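Local atomic coordinates of Alpha/beta hydrolase (Paenibacillus sp. VTT E-133280, PDB entry 6TJ2), a protein that probably hydrolyses esters such as methyl salicylate outside the cell, as a bacterial relative of tobacco salicylic acid binding protein 2. Residues 152-160 with 237-248; 182-190 with 261-269. All blocks are in the same frame, centred on the assembly; numbering follows the deposited sequence.

Both contacts join parts of the region between strand 134-139 and strand 226-231 to loops that follow the last two strands of the central parallel sheet. Contact 1 brings 152-160 against 237-248, after strand 226-231. Contact 2 brings 182-190 against 261-269, after strand 256-260. The segments alternate along the chain. The contact centres lie about 17 Å apart, yet the two touch: F244 CZ is 3.7 Å from H264 CE1. H264 is the likely histidine of a Ser-His-Asp triad with S117 and D234. Contact 2 therefore holds a probable catalytic residue. Contact 1 sits beside it, with F155 near, but not touching, the probable nucleophile elbow.

Contact 1: residues 152-160 with 237-248; sequences ADQFPAESL and IPQGPYGFHPTQ
P156 packs over one face of the Y242 ring. Its CA stands 3.9 Å from the ring centroid, 3° off the normal, a CH-pi contact. The two side chains run past each other in opposite directions; P156 CG also meets P238 CG at 4.0 Å. A second CH-pi contact pairs I237 with F155: CD1 lies 4.0 Å from the ring centroid, over the face but offset toward the rim. CG1 of I237 is anti to its backbone N (chi1 -172°), which carries CD1 out to F155.

Two waters bridge the segments. One lies between Q154 O and Y242 O, 2.7 Å from each. Another accepts from A157 N and hydrogen-bonds Y242 OH. The bent side chain of Q154 crosses that of Q248. NE2 of Q154 bonds S150 O and Q149 OE1. With an alanine here, S150 O and Q149 OE1 would probably lose this donor, and a gap would open beside Q248.

F155 also meets the rings of F143 and F163, the latter edge-to-face. P156 holds the N-cap position of helix 157-170, and G243 that of helix 244-250. Through Q248 and F244 the second segment rests on Y228 of strand 226-231.

Contact 2: residues 182-190 with 261-269; sequences FRDTFVNTA and KGDHMTTVR
D263 and T189 face each other with similar first torsions. CG of D263 lies between its backbone N and carbonyl carbon (chi1 69°), as does OG1 of T189 (chi1 69°), and this turns carboxylate and hydroxyl together. Three donors grip D263 OD2. T189 N meets the anti lone pair of D263 OD2 at 2.9 Å, in a fairly straight bond. T266 OG1 meets the syn lone pair of D263 OD2 at 2.8 Å. T189 OG1 donates to D263 OD2 at 2.7 Å from above the carboxylate plane. T266 N bonds OD1, an Asx motif that fixes the carboxylate's rotation. M265 N adds a backbone bond to F186 O, 3.0 Å long.

This loop follows the last strand of the alpha/beta-hydrolase sheet, where the family carries its catalytic histidine. H264 fits that role. Its ND1 bonds D234 OD2, consistent with a charge relay to S117.

H264 also turns a ring edge to the face of F186, an offset edge-to-face pair with planes at 88°. CD2 is the touching atom, 3.7 Å from F186 CD1. The extended M265 runs alongside F186 and puts SD at the edges of two rings, 3.8 Å from F182 CE1 and 4.1 Å from F186 CD1, both Met-aromatic contacts. V187 touches both M265 and T266, its CB 3.3 Å from T266 OG1. D184 reaches R256 and R136 of the second subunit in salt bridges.

Contact 1: residues 152-160 with 237-248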
loop_
_atom_site.group_PDB
_atom_site.type_symbol
_atom_site.label_atom_id
_atom_site.label_comp_id
_atom_site.label_asym_id
_atom_site.label_seq_id
_atom_site.Cartn_x
_atom_site.Cartn_y
_atom_site.Cartn_z
ATOM N N ALA A 152 9.558 12.122 -18.641
ATOM C CA ALA A 152 9.820 10.796 -19.228
ATOM C C ALA A 152 10.910 10.054 -18.420
ATOM O O ALA A 152 10.738 8.807 -18.262
ATOM C CB ALA A 152 10.241 10.969 -20.686
ATOM N N ASP A 153 11.851 10.786 -17.865
ATOM C CA ASP A 153 12.942 10.210 -17.034
ATOM C C ASP A 153 12.352 9.439 -15.850
ATOM O O ASP A 153 13.077 8.643 -15.232
ATOM C CB ASP A 153 13.924 11.262 -16.532
ATOM C CG ASP A 153 14.934 11.818 -17.552
ATOM O OD1 ASP A 153 15.152 11.115 -18.576
ATOM O OD2 ASP A 153 15.461 12.895 -17.264
ATOM N N GLN A 154 11.142 9.734 -15.387
ATOM C CA GLN A 154 10.599 9.095 -14.180
ATOM C C GLN A 154 10.150 7.683 -14.453
ATOM O O GLN A 154 9.954 6.935 -13.499
ATOM C CB GLN A 154 9.368 9.881 -13.692
ATOM C CG GLN A 154 9.618 11.363 -13.417
ATOM C CD GLN A 154 10.896 11.657 -12.694
ATOM O OE1 GLN A 154 11.134 11.079 -11.601
ATOM N NE2 GLN A 154 11.747 12.487 -13.277
ATOM N N PHE A 155 9.999 7.295 -15.721
ATOM C CA PHE A 155 9.399 5.977 -16.032
ATOM C C PHE A 155 10.436 4.854 -15.973
ATOM O O PHE A 155 11.620 5.060 -16.206
ATOM C CB PHE A 155 8.750 5.998 -17.412
ATOM C CG PHE A 155 7.399 6.676 -17.399
ATOM C CD1 PHE A 155 6.238 5.928 -17.344
ATOM C CD2 PHE A 155 7.337 8.058 -17.404
ATOM C CE1 PHE A 155 5.004 6.562 -17.284
ATOM C CE2 PHE A 155 6.096 8.677 -17.401
ATOM C CZ PHE A 155 4.938 7.921 -17.362
ATOM N N PRO A 156 9.968 3.605 -15.788
ATOM C CA PRO A 156 10.839 2.445 -16.014
ATOM C C PRO A 156 11.401 2.500 -17.436
ATOM O O PRO A 156 10.740 3.034 -18.343
ATOM C CB PRO A 156 9.914 1.253 -15.807
ATOM C CG PRO A 156 8.760 1.778 -14.994
ATOM C CD PRO A 156 8.597 3.228 -15.395
ATOM N N ALA A 157 12.587 1.915 -17.645
ATOM C CA ALA A 157 13.269 1.959 -18.950
ATOM C C ALA A 157 12.370 1.451 -20.086
ATOM O O ALA A 157 12.426 2.073 -21.181
ATOM C CB ALA A 157 14.558 1.157 -18.866
ATOM N N GLU A 158 11.597 0.418 -19.838
ATOM C CA GLU A 158 10.761 -0.243 -20.895
ATOM C C GLU A 158 9.658 0.746 -21.327
ATOM O O GLU A 158 9.447 0.913 -22.549
ATOM C CB GLU A 158 10.131 -1.541 -20.385
ATOM C CG GLU A 158 11.154 -2.536 -19.861
ATOM C CD GLU A 158 11.884 -2.181 -18.559
ATOM O OE1 GLU A 158 11.270 -1.555 -17.670
ATOM O OE2 GLU A 158 13.088 -2.547 -18.432
ATOM N N SER A 159 9.007 1.407 -20.358
ATOM C CA SER A 159 7.949 2.417 -20.654
ATOM C C SER A 159 8.595 3.602 -21.370
ATOM O O SER A 159 8.005 4.186 -22.339
ATOM C CB SER A 159 7.261 2.883 -19.396
ATOM O OG SER A 159 6.589 1.828 -18.737
ATOM N N LEU A 160 9.747 4.075 -20.948
ATOM C CA LEU A 160 10.382 5.203 -21.605
ATOM C C LEU A 160 10.655 4.882 -23.083
ATOM O O LEU A 160 10.394 5.742 -23.954
ATOM C CB LEU A 160 11.661 5.558 -20.852
ATOM C CG LEU A 160 12.534 6.573 -21.504
ATOM C CD1 LEU A 160 11.763 7.849 -21.653
ATOM C CD2 LEU A 160 13.803 6.798 -20.698
ATOM N N ILE A 237 1.940 5.172 -14.145
ATOM C CA ILE A 237 3.338 4.684 -14.057
ATOM C C ILE A 237 3.245 3.422 -13.218
ATOM O O ILE A 237 2.522 3.392 -12.211
ATOM C CB ILE A 237 4.273 5.785 -13.509
ATOM C CG1 ILE A 237 5.730 5.345 -13.613
ATOM C CG2 ILE A 237 3.875 6.220 -12.094
ATOM C CD1 ILE A 237 6.662 6.527 -13.489
ATOM N N PRO A 238 3.910 2.341 -13.618
ATOM C CA PRO A 238 3.772 1.084 -12.889
ATOM C C PRO A 238 4.107 1.209 -11.400
ATOM O O PRO A 238 5.051 1.926 -11.015
ATOM C CB PRO A 238 4.784 0.164 -13.607
ATOM C CG PRO A 238 4.889 0.714 -15.009
ATOM C CD PRO A 238 4.720 2.224 -14.852
ATOM N N GLN A 239 3.346 0.558 -10.546
ATOM C CA GLN A 239 3.670 0.493 -9.128
ATOM C C GLN A 239 4.925 -0.368 -8.883
ATOM O O GLN A 239 5.180 -1.295 -9.631
ATOM C CB GLN A 239 2.476 -0.003 -8.325
ATOM C CG GLN A 239 1.303 0.963 -8.469
ATOM C CD GLN A 239 0.100 0.722 -7.614
ATOM O OE1 GLN A 239 -0.941 1.460 -7.721
ATOM N NE2 GLN A 239 0.145 -0.243 -6.735
ATOM N N GLY A 240 5.718 0.098 -7.941
ATOM C CA GLY A 240 7.065 -0.462 -7.730
ATOM C C GLY A 240 8.041 0.694 -7.555
ATOM O O GLY A 240 7.718 1.790 -7.135
ATOM N N PRO A 241 9.325 0.445 -7.839
ATOM C CA PRO A 241 10.374 1.427 -7.600
ATOM C C PRO A 241 10.216 2.760 -8.337
ATOM O O PRO A 241 10.829 3.713 -7.939
ATOM C CB PRO A 241 11.648 0.687 -8.080
ATOM C CG PRO A 241 11.302 -0.733 -7.948
ATOM C CD PRO A 241 9.836 -0.870 -8.295
ATOM N N TYR A 242 9.387 2.793 -9.370
ATOM C CA TYR A 242 9.170 4.024 -10.139
ATOM C C TYR A 242 7.794 4.622 -9.881
ATOM O O TYR A 242 7.486 5.615 -10.505
ATOM C CB TYR A 242 9.337 3.738 -11.640
ATOM C CG TYR A 242 10.694 3.188 -12.024
ATOM C CD1 TYR A 242 11.740 4.023 -12.390
ATOM C CD2 TYR A 242 10.956 1.839 -11.952
ATOM C CE1 TYR A 242 12.997 3.508 -12.669
ATOM C CE2 TYR A 242 12.206 1.301 -12.243
ATOM C CZ TYR A 242 13.215 2.161 -12.622
ATOM O OH TYR A 242 14.417 1.595 -12.961
ATOM N N GLY A 243 6.995 4.067 -9.005
ATOM C CA GLY A 243 5.582 4.452 -8.868
ATOM C C GLY A 243 5.348 5.846 -8.324
ATOM O O GLY A 243 6.215 6.527 -7.793
ATOM N N PHE A 244 4.118 6.352 -8.427
ATOM C CA PHE A 244 3.723 7.658 -7.869
ATOM C C PHE A 244 3.969 7.737 -6.382
ATOM O O PHE A 244 4.449 8.775 -5.934
ATOM C CB PHE A 244 2.235 7.951 -8.130
ATOM C CG PHE A 244 1.919 8.338 -9.564
ATOM C CD1 PHE A 244 2.598 9.364 -10.164
ATOM C CD2 PHE A 244 0.934 7.670 -10.287
ATOM C CE1 PHE A 244 2.335 9.741 -11.462
ATOM C CE2 PHE A 244 0.665 8.065 -11.600
ATOM C CZ PHE A 244 1.349 9.087 -12.167
ATOM N N HIS A 245 3.703 6.691 -5.627
ATOM C CA HIS A 245 3.884 6.756 -4.153
ATOM C C HIS A 245 4.382 5.410 -3.689
ATOM O O HIS A 245 3.736 4.389 -3.992
ATOM C CB HIS A 245 2.587 7.140 -3.437
ATOM C CG HIS A 245 2.757 7.177 -1.951
ATOM N ND1 HIS A 245 3.436 8.182 -1.312
ATOM C CD2 HIS A 245 2.407 6.244 -1.038
ATOM C CE1 HIS A 245 3.457 7.861 -0.013
ATOM N NE2 HIS A 245 2.857 6.730 0.162
ATOM N N PRO A 246 5.489 5.312 -2.918
ATOM C CA PRO A 246 6.212 6.442 -2.353
ATOM C C PRO A 246 7.298 7.078 -3.227
ATOM O O PRO A 246 7.908 8.065 -2.795
ATOM C CB PRO A 246 6.917 5.831 -1.124
ATOM C CG PRO A 246 7.077 4.378 -1.490
ATOM C CD PRO A 246 5.881 4.019 -2.319
ATOM N N THR A 247 7.552 6.616 -4.434
ATOM C CA THR A 247 8.703 7.139 -5.195
ATOM C C THR A 247 8.526 8.589 -5.622
ATOM O O THR A 247 9.333 9.461 -5.184
ATOM C CB THR A 247 9.107 6.255 -6.361
ATOM O OG1 THR A 247 9.528 4.999 -5.824
ATOM C CG2 THR A 247 10.238 6.877 -7.173
ATOM N N GLN A 248 7.527 8.932 -6.408
ATOM C CA GLN A 248 7.395 10.350 -6.857
ATOM C C GLN A 248 7.129 11.246 -5.641
ATOM O O GLN A 248 7.779 12.340 -5.546
ATOM C CB GLN A 248 6.321 10.534 -7.917
ATOM C CG GLN A 248 6.684 9.929 -9.273
ATOM C CD GLN A 248 7.899 10.572 -9.900
ATOM O OE1 GLN A 248 8.958 9.948 -10.163
ATOM N NE2 GLN A 248 7.836 11.847 -10.126
HETATM O O HOH W 1 9.625 7.221 -10.863
HETATM O O HOH W 2 13.771 0.480 -15.495
#

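Contact 2: residues 182-190 with 261-269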
loop_
_atom_site.group_PDB
_atom_site.type_symbol
_atom_site.label_atom_id
_atom_site.label_comp_id
_atom_site.label_asym_id
_atom_site.label_seq_id
_atom_site.Cartn_x
_atom_site.Cartn_y
_atom_site.Cartn_z
ATOM N N PHE A 182 -4.016 1.965 -22.286
ATOM C CA PHE A 182 -4.888 2.903 -21.620
ATOM C C PHE A 182 -5.919 2.186 -20.763
ATOM O O PHE A 182 -6.101 2.529 -19.552
ATOM C CB PHE A 182 -5.539 3.819 -22.663
ATOM C CG PHE A 182 -6.489 4.830 -22.084
ATOM C CD1 PHE A 182 -6.042 6.053 -21.622
ATOM C CD2 PHE A 182 -7.850 4.590 -22.023
ATOM C CE1 PHE A 182 -6.920 7.009 -21.132
ATOM C CE2 PHE A 182 -8.719 5.539 -21.513
ATOM C CZ PHE A 182 -8.245 6.732 -21.046
ATOM N N ARG A 183 -6.592 1.209 -21.359
ATOM C CA ARG A 183 -7.720 0.523 -20.688
ATOM C C ARG A 183 -7.214 -0.130 -19.408
ATOM O O ARG A 183 -7.925 -0.131 -18.392
ATOM C CB ARG A 183 -8.373 -0.445 -21.679
ATOM C CG ARG A 183 -9.725 -0.978 -21.177
ATOM C CD ARG A 183 -9.539 -2.229 -20.337
ATOM N NE ARG A 183 -10.804 -2.653 -19.759
ATOM C CZ ARG A 183 -11.350 -2.174 -18.653
ATOM N NH1 ARG A 183 -10.793 -1.205 -17.952
ATOM N NH2 ARG A 183 -12.507 -2.629 -18.229
ATOM N N ASP A 184 -6.097 -0.811 -19.505
ATOM C CA ASP A 184 -5.596 -1.648 -18.400
ATOM C C ASP A 184 -4.693 -0.891 -17.423
ATOM O O ASP A 184 -4.524 -1.432 -16.325
ATOM C CB ASP A 184 -5.003 -2.968 -18.900
ATOM C CG ASP A 184 -6.061 -4.011 -19.244
ATOM O OD1 ASP A 184 -7.196 -3.887 -18.836
ATOM O OD2 ASP A 184 -5.613 -5.021 -19.826
ATOM N N THR A 185 -4.163 0.280 -17.745
ATOM C CA THR A 185 -3.239 0.961 -16.817
ATOM C C THR A 185 -3.606 2.388 -16.521
ATOM O O THR A 185 -3.061 2.898 -15.521
ATOM C CB THR A 185 -1.777 0.882 -17.252
ATOM O OG1 THR A 185 -1.530 1.743 -18.360
ATOM C CG2 THR A 185 -1.379 -0.537 -17.578
ATOM N N PHE A 186 -4.491 3.048 -17.263
ATOM C CA PHE A 186 -4.960 4.409 -16.950
ATOM C C PHE A 186 -6.356 4.392 -16.342
ATOM O O PHE A 186 -6.704 5.231 -15.520
ATOM C CB PHE A 186 -4.929 5.299 -18.199
ATOM C CG PHE A 186 -3.556 5.797 -18.567
ATOM C CD1 PHE A 186 -3.344 7.163 -18.650
ATOM C CD2 PHE A 186 -2.497 4.970 -18.874
ATOM C CE1 PHE A 186 -2.097 7.679 -18.984
ATOM C CE2 PHE A 186 -1.257 5.488 -19.243
ATOM C CZ PHE A 186 -1.072 6.857 -19.265
ATOM N N VAL A 187 -7.197 3.480 -16.853
ATOM C CA VAL A 187 -8.603 3.354 -16.393
ATOM C C VAL A 187 -8.903 1.902 -15.975
ATOM O O VAL A 187 -9.973 1.326 -16.274
ATOM C CB VAL A 187 -9.575 3.895 -17.459
ATOM C CG1 VAL A 187 -9.413 5.396 -17.632
ATOM C CG2 VAL A 187 -9.454 3.216 -18.797
ATOM N N ASN A 188 -7.956 1.259 -15.310
ATOM C CA ASN A 188 -8.070 -0.143 -14.886
ATOM C C ASN A 188 -9.310 -0.396 -14.049
ATOM O O ASN A 188 -9.830 -1.545 -14.169
ATOM C CB ASN A 188 -6.796 -0.565 -14.124
ATOM C CG ASN A 188 -6.176 0.458 -13.199
ATOM O OD1 ASN A 188 -5.911 1.577 -13.610
ATOM N ND2 ASN A 188 -5.900 0.044 -11.967
ATOM N N THR A 189 -9.876 0.548 -13.334
ATOM C CA THR A 189 -11.080 0.283 -12.490
ATOM C C THR A 189 -12.366 0.587 -13.258
ATOM O O THR A 189 -13.439 0.336 -12.695
ATOM C CB THR A 189 -11.023 1.069 -11.175
ATOM O OG1 THR A 189 -11.169 2.462 -11.449
ATOM C CG2 THR A 189 -9.734 0.841 -10.437
ATOM N N ALA A 190 -12.285 1.098 -14.464
ATOM C CA ALA A 190 -13.483 1.393 -15.280
ATOM C C ALA A 190 -14.020 0.131 -15.950
ATOM O O ALA A 190 -13.269 -0.804 -16.238
ATOM C CB ALA A 190 -13.132 2.398 -16.371
ATOM N N LYS A 261 -9.026 5.875 -2.795
ATOM C CA LYS A 261 -9.269 4.728 -3.674
ATOM C C LYS A 261 -9.593 5.220 -5.075
ATOM O O LYS A 261 -10.486 6.045 -5.247
ATOM C CB LYS A 261 -10.419 3.908 -3.079
ATOM C CG LYS A 261 -10.849 2.724 -3.937
ATOM C CD LYS A 261 -11.991 1.786 -3.438
ATOM C CE LYS A 261 -12.091 0.457 -4.199
ATOM N NZ LYS A 261 -10.783 -0.241 -4.385
ATOM N N GLY A 262 -8.891 4.690 -6.049
ATOM C CA GLY A 262 -9.140 4.982 -7.452
ATOM C C GLY A 262 -7.935 4.778 -8.326
ATOM O O GLY A 262 -6.947 4.216 -7.917
ATOM N N ASP A 263 -8.076 5.261 -9.561
ATOM C CA ASP A 263 -7.034 5.064 -10.598
ATOM C C ASP A 263 -6.744 6.382 -11.305
ATOM O O ASP A 263 -7.152 7.439 -10.838
ATOM C CB ASP A 263 -7.475 3.939 -11.537
ATOM C CG ASP A 263 -8.656 4.332 -12.385
ATOM O OD1 ASP A 263 -8.990 5.557 -12.446
ATOM O OD2 ASP A 263 -9.224 3.393 -13.045
ATOM N N HIS A 264 -5.972 6.336 -12.376
ATOM C CA HIS A 264 -5.482 7.582 -12.965
ATOM C C HIS A 264 -6.583 8.441 -13.572
ATOM O O HIS A 264 -6.571 9.656 -13.351
ATOM C CB HIS A 264 -4.423 7.250 -14.032
ATOM C CG HIS A 264 -3.483 8.365 -14.302
ATOM N ND1 HIS A 264 -2.730 8.921 -13.316
ATOM C CD2 HIS A 264 -3.113 8.997 -15.456
ATOM C CE1 HIS A 264 -1.900 9.798 -13.839
ATOM N NE2 HIS A 264 -2.107 9.904 -15.144
ATOM N N MET A 265 -7.474 7.862 -14.352
ATOM C CA MET A 265 -8.428 8.711 -15.137
ATOM C C MET A 265 -9.889 8.307 -14.982
ATOM O O MET A 265 -10.730 9.061 -15.500
ATOM C CB MET A 265 -8.037 8.744 -16.607
ATOM C CG MET A 265 -6.692 9.338 -16.790
ATOM S SD MET A 265 -6.453 9.772 -18.522
ATOM C CE MET A 265 -5.083 10.912 -18.415
ATOM N N THR A 266 -10.254 7.275 -14.239
ATOM C CA THR A 266 -11.696 6.939 -14.059
ATOM C C THR A 266 -12.297 7.805 -12.950
ATOM O O THR A 266 -13.396 8.363 -13.085
ATOM C CB THR A 266 -11.835 5.470 -13.655
ATOM O OG1 THR A 266 -11.168 4.647 -14.613
ATOM C CG2 THR A 266 -13.272 5.040 -13.483
ATOM N N THR A 267 -11.623 7.859 -11.811
ATOM C CA THR A 267 -12.271 8.223 -10.540
ATOM C C THR A 267 -12.693 9.662 -10.521
ATOM O O THR A 267 -13.732 9.990 -9.916
ATOM C CB THR A 267 -11.335 7.855 -9.391
ATOM O OG1 THR A 267 -10.728 6.581 -9.659
ATOM C CG2 THR A 267 -12.042 7.794 -8.041
ATOM N N VAL A 268 -11.956 10.537 -11.170
ATOM C CA VAL A 268 -12.374 11.972 -11.195
ATOM C C VAL A 268 -13.686 12.121 -11.953
ATOM O O VAL A 268 -14.386 13.162 -11.830
ATOM C CB VAL A 268 -11.318 12.908 -11.799
ATOM C CG1 VAL A 268 -10.097 12.917 -10.903
ATOM C CG2 VAL A 268 -11.019 12.587 -13.245
ATOM N N ARG A 269 -14.062 11.153 -12.787
ATOM C CA ARG A 269 -15.355 11.180 -13.535
ATOM C C ARG A 269 -16.410 10.421 -12.774
ATOM O O ARG A 269 -17.559 10.900 -12.743
ATOM C CB ARG A 269 -15.240 10.560 -14.924
ATOM C CG ARG A 269 -14.653 11.525 -15.920
ATOM C CD ARG A 269 -13.205 11.203 -16.136
ATOM N NE ARG A 269 -12.759 12.038 -17.233
ATOM C CZ ARG A 269 -11.800 11.712 -18.088
ATOM N NH1 ARG A 269 -11.047 10.649 -17.922
ATOM N NH2 ARG A 269 -11.572 12.515 -19.098
HETATM O O HOH W 3 -4.371 3.809 -13.170
HETATM O O HOH W 4 -12.398 4.377 -9.872
#